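Local coordinates for protein lytic polysaccharide monooxygenase (PDB 6NDQ) that probably cleaves cellulose or a related polysaccharide oxidatively, as a copper-dependent lytic polysaccharide monooxygenase, at residues Arg74-Ser77 and Gly78-Ser82. Residues are numbered along the deposited sequence; the frame is centred on the assembly and turned at random.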
loop_
_atom_site.group_PDB
_atom_site.type_symbol
_atom_site.label_atom_id
_atom_site.label_comp_id
_atom_site.label_asym_id
_atom_site.label_seq_id
_atom_site.Cartn_x
_atom_site.Cartn_y
_atom_site.Cartn_z
ATOM N N ARG A 74 -8.741 9.747 -1.855
ATOM C CA ARG A 74 -10.110 9.717 -1.364
ATOM C C ARG A 74 -11.036 9.067 -2.388
ATOM O O ARG A 74 -12.221 9.376 -2.464
ATOM C CB ARG A 74 -10.591 11.120 -0.976
ATOM C CG ARG A 74 -9.629 11.868 -0.048
ATOM C CD ARG A 74 -10.345 13.001 0.707
ATOM N NE ARG A 74 -11.395 12.473 1.574
ATOM C CZ ARG A 74 -12.529 13.109 1.883
ATOM N NH1 ARG A 74 -12.779 14.321 1.394
ATOM N NH2 ARG A 74 -13.413 12.536 2.694
ATOM N N THR A 75 -10.503 8.095 -3.135
ATOM C CA THR A 75 -11.335 7.309 -4.038
ATOM C C THR A 75 -12.493 6.654 -3.275
ATOM O O THR A 75 -12.449 6.472 -2.046
ATOM C CB THR A 75 -10.483 6.254 -4.748
ATOM O OG1 THR A 75 -11.177 5.762 -5.887
ATOM C CG2 THR A 75 -10.209 5.072 -3.838
ATOM N N GLU A 76 -13.549 6.320 -4.015
ATOM C CA GLU A 76 -14.749 5.689 -3.457
ATOM C C GLU A 76 -15.322 6.494 -2.283
ATOM O O GLU A 76 -15.707 5.937 -1.255
ATOM C CB GLU A 76 -14.467 4.236 -3.048
ATOM C CG GLU A 76 -14.022 3.339 -4.207
ATOM C CD GLU A 76 -15.168 2.970 -5.140
ATOM O OE1 GLU A 76 -16.307 3.399 -4.869
ATOM O OE2 GLU A 76 -14.936 2.244 -6.138
ATOM N N SER A 77 -15.394 7.824 -2.452
ATOM C CA SER A 77 -15.951 8.741 -1.445
ATOM C C SER A 77 -15.256 8.599 -0.090
ATOM O O SER A 77 -15.907 8.575 0.953
ATOM C CB SER A 77 -17.461 8.546 -1.295
ATOM O OG SER A 77 -18.097 8.502 -2.563
ATOM N N GLY A 78 -13.928 8.504 -0.114
ATOM C CA GLY A 78 -13.149 8.405 1.117
ATOM C C GLY A 78 -13.300 7.127 1.911
ATOM O O GLY A 78 -12.994 7.125 3.111
ATOM N N ARG A 79 -13.750 6.031 1.283
ATOM C CA ARG A 79 -13.861 4.758 1.995
ATOM C C ARG A 79 -12.542 4.400 2.669
ATOM O O ARG A 79 -12.532 3.838 3.778
ATOM C CB ARG A 79 -14.300 3.646 1.027
ATOM C CG ARG A 79 -14.333 2.241 1.624
ATOM C CD ARG A 79 -14.382 1.180 0.529
ATOM N NE ARG A 79 -15.682 1.152 -0.141
ATOM C CZ ARG A 79 -15.912 0.623 -1.346
ATOM N NH1 ARG A 79 -14.926 0.072 -2.062
ATOM N NH2 ARG A 79 -17.144 0.658 -1.845
ATOM N N TYR A 80 -11.419 4.730 2.028
ATOM C CA TYR A 80 -10.102 4.369 2.548
ATOM C C TYR A 80 -9.392 5.564 3.164
ATOM O O TYR A 80 -8.166 5.535 3.286
ATOM C CB TYR A 80 -9.236 3.743 1.441
ATOM C CG TYR A 80 -9.938 2.633 0.679
ATOM C CD1 TYR A 80 -9.981 1.340 1.182
ATOM C CD2 TYR A 80 -10.578 2.886 -0.537
ATOM C CE1 TYR A 80 -10.638 0.320 0.514
ATOM C CE2 TYR A 80 -11.247 1.862 -1.225
ATOM C CZ TYR A 80 -11.269 0.586 -0.701
ATOM O OH TYR A 80 -11.933 -0.426 -1.379
ATOM N N ASP A 81 -10.142 6.615 3.532
ATOM C CA ASP A 81 -9.565 7.845 4.076
ATOM C C ASP A 81 -8.586 7.515 5.198
ATOM O O ASP A 81 -7.475 8.054 5.245
ATOM C CB ASP A 81 -10.666 8.748 4.656
ATOM C CG ASP A 81 -11.223 9.757 3.668
ATOM O OD1 ASP A 81 -10.528 10.080 2.680
ATOM O OD2 ASP A 81 -12.361 10.225 3.927
ATOM N N SER A 82 -9.010 6.637 6.104
ATOM C CA SER A 82 -8.248 6.408 7.326
ATOM C C SER A 82 -6.926 5.698 7.087
ATOM O O SER A 82 -6.114 5.647 8.028
ATOM C CB SER A 82 -9.082 5.630 8.360
ATOM O OG SER A 82 -9.651 4.461 7.801
HETATM O O HOH W 1 -10.602 6.604 -0.274
HETATM O O HOH W 2 -13.733 -0.002 -5.074
#
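The Arg74-Asp81 salt bridge closes a left-handed, weakly bonded helical turn, Glu76 to Gly78, and the type I beta turn Gly78 to Asp81 that follows, before strand 92-94. The salt bridge is side-on and bidentate: Arg74 NE reaches Asp81 OD1 at 2.8 Å, while Arg74 NH2 meets the syn lone pair of Asp81 OD2. The guanidinium and carboxylate planes are 24° apart, nearly coplanar, and both bonds are close to straight. An asparagine in place of Asp81 would probably lose one of these two bonds and leave the Arg74 charge without its mate. Backbone bonds tie the two turns together: Gly78 N gives its hydrogen to Arg74 O (3.0 Å) and weakly to Thr75 O, Arg79 N binds Glu76 O (3.2 Å), and Asp81 N closes the beta turn on Gly78 O. Thr75 O also accepts from a water, 2.6 Å away, which in turn accepts from Tyr80 N. Thr75 OG1 is hydrogen-bonded to Tyr52 O. Glu76 lies alongside Arg79, its carboxylate stacked against the guanidinium with 8° between planes; no N-H points at Glu76 OE1, and a second water links Glu76 OE2 to Arg79 NH1, weakly on the arginine side. With CG anti to the backbone N (chi1 175°), Arg79 lays CG over one face of the Tyr80 ring; Tyr80 OH, also hydrogen-bonded to Asn47 O, lies in the guanidinium plane and accepts from Arg79 NH1 (3.1 Å).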